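Local coordinates for probable transcriptional regulator, TetR family protein (Rhodococcus sp., PDB 3BJB) that probably acts as a DNA-binding transcription factor of the TetR family, recognising cis-regulatory sequences through a predicted helix-turn-helix motif, at residues B[126-129]-B[130-133]. Sequence-based numbering, arbitrary orientation.
Sequences TANV and ASVP
The carbonyl oxygen of Asn128 accepts a nearly straight bond from Val132 N, a skewed one from the Ser131 hydroxyl and a weak one from Ser131 N. The strongest evidence is for Val132, whose N lies 2.9 Å from Asn128 O, with an N-H...O angle of 163° and the donor in the plane of the carbonyl. Ser131 adds its hydroxyl: Ser131 OG donates to Asn128 O over 3.2 Å, but from above that plane, 59° out of it, and therefore not on a lone pair. The backbone contributes a weak, strongly bent bond of 3.3 Å from Ser131 N to Asn128 O.

The Asn128 side chain makes a separate link. With CG anti to the backbone N (chi1 -161°), its amide reaches forward, and OD1 receives Ala130 N at 3.0 Å within the amide's carbonyl plane, although the N-H points somewhat off line. Ala130 CB lies 3.5 Å from Asn128 OD1. The OD1 bond to the second residue onward is an Asx turn; together with the main-chain bond from Val132, four residues on, it makes an Asx motif, here folding the loop between helices 114-126 and 134-150. With an alanine in place of Asn128, Ala130 N would probably lose its side-chain acceptor, and the first turn of the loop would be less firmly held.

Val132 CG1 packs beside Asn128 O at 3.3 Å and makes an apolar contact with Ala127 CB at 3.9 Å. Both side chains are buried against helix 66-86, Ala127 on Val71 and Val132 on His68. Asn128 and Val129 pack instead on Gly180 and Asn179 of the second subunit, placing the turn at the dimer interface.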
ATOM      1  N   THR B 126       5.217   2.895  -5.162  1.00 74.19           N
ATOM      2  CA  THR B 126       5.732   4.136  -5.728  1.00 74.20           C
ATOM      3  C   THR B 126       5.795   4.164  -7.275  1.00 74.58           C
ATOM      4  O   THR B 126       6.062   5.205  -7.843  1.00 75.53           O
ATOM      5  CB  THR B 126       7.155   4.492  -5.165  1.00 74.96           C
ATOM      6  OG1 THR B 126       8.125   3.536  -5.621  1.00 74.25           O
ATOM      7  CG2 THR B 126       7.169   4.521  -3.636  1.00 74.64           C
ATOM      8  N   ALA B 127       5.542   3.055  -7.966  1.00 74.63           N
ATOM      9  CA  ALA B 127       5.862   2.986  -9.395  1.00 75.29           C
ATOM     10  C   ALA B 127       4.799   3.519 -10.332  1.00 75.62           C
ATOM     11  O   ALA B 127       3.900   2.803 -10.728  1.00 74.07           O
ATOM     12  CB  ALA B 127       6.235   1.564  -9.803  1.00 75.86           C
ATOM     13  N   ASN B 128       4.933   4.769 -10.746  1.00 77.15           N
ATOM     14  CA  ASN B 128       4.005   5.279 -11.730  1.00 78.10           C
ATOM     15  C   ASN B 128       3.984   4.421 -12.990  1.00 78.70           C
ATOM     16  O   ASN B 128       5.031   4.016 -13.514  1.00 77.91           O
ATOM     17  CB  ASN B 128       4.257   6.737 -12.059  1.00 78.28           C
ATOM     18  CG  ASN B 128       3.058   7.374 -12.701  1.00 79.00           C
ATOM     19  OD1 ASN B 128       2.716   7.068 -13.847  1.00 79.36           O
ATOM     20  ND2 ASN B 128       2.381   8.238 -11.955  1.00 79.46           N
ATOM     21  N   VAL B 129       2.767   4.146 -13.451  1.00 79.97           N
ATOM     22  CA  VAL B 129       2.522   3.159 -14.504  1.00 81.23           C
ATOM     23  C   VAL B 129       2.924   3.692 -15.892  1.00 81.68           C
ATOM     24  O   VAL B 129       3.413   2.939 -16.760  1.00 82.24           O
ATOM     25  CB  VAL B 129       1.046   2.609 -14.429  1.00 82.06           C
ATOM     26  CG1 VAL B 129       0.024   3.742 -14.164  1.00 82.33           C
ATOM     27  CG2 VAL B 129       0.673   1.757 -15.679  1.00 82.40           C
ATOM     28  N   ALA B 130       2.753   4.998 -16.084  1.00 81.55           N
ATOM     29  CA  ALA B 130       3.189   5.643 -17.309  1.00 81.79           C
ATOM     30  C   ALA B 130       4.712   5.602 -17.452  1.00 82.01           C
ATOM     31  O   ALA B 130       5.224   5.491 -18.573  1.00 82.48           O
ATOM     32  CB  ALA B 130       2.670   7.078 -17.377  1.00 81.77           C
ATOM     33  N   SER B 131       5.421   5.681 -16.323  1.00 81.41           N
ATOM     34  CA  SER B 131       6.894   5.735 -16.322  1.00 81.52           C
ATOM     35  C   SER B 131       7.584   4.367 -16.335  1.00 81.05           C
ATOM     36  O   SER B 131       8.623   4.198 -16.989  1.00 80.71           O
ATOM     37  CB  SER B 131       7.425   6.591 -15.161  1.00 81.60           C
ATOM     38  OG  SER B 131       6.436   6.805 -14.178  1.00 82.25           O
ATOM     39  N   VAL B 132       7.021   3.411 -15.596  1.00 80.39           N
ATOM     40  CA  VAL B 132       7.537   2.051 -15.586  1.00 79.55           C
ATOM     41  C   VAL B 132       6.418   1.120 -16.015  1.00 79.80           C
ATOM     42  O   VAL B 132       5.510   0.832 -15.233  1.00 80.01           O
ATOM     43  CB  VAL B 132       8.243   1.662 -14.242  1.00 79.42           C
ATOM     44  CG1 VAL B 132       7.999   2.695 -13.144  1.00 78.14           C
ATOM     45  CG2 VAL B 132       7.893   0.231 -13.798  1.00 79.46           C
ATOM     46  N   PRO B 133       6.468   0.687 -17.290  1.00 79.64           N
ATOM     47  CA  PRO B 133       5.406  -0.025 -17.996  1.00 78.86           C
ATOM     48  C   PRO B 133       5.268  -1.492 -17.603  1.00 78.25           C
ATOM     49  O   PRO B 133       4.410  -2.183 -18.146  1.00 78.93           O
ATOM     50  CB  PRO B 133       5.835   0.075 -19.471  1.00 79.15           C
ATOM     51  CG  PRO B 133       7.004   1.016 -19.503  1.00 79.34           C
ATOM     52  CD  PRO B 133       7.638   0.885 -18.163  1.00 79.38           C
TER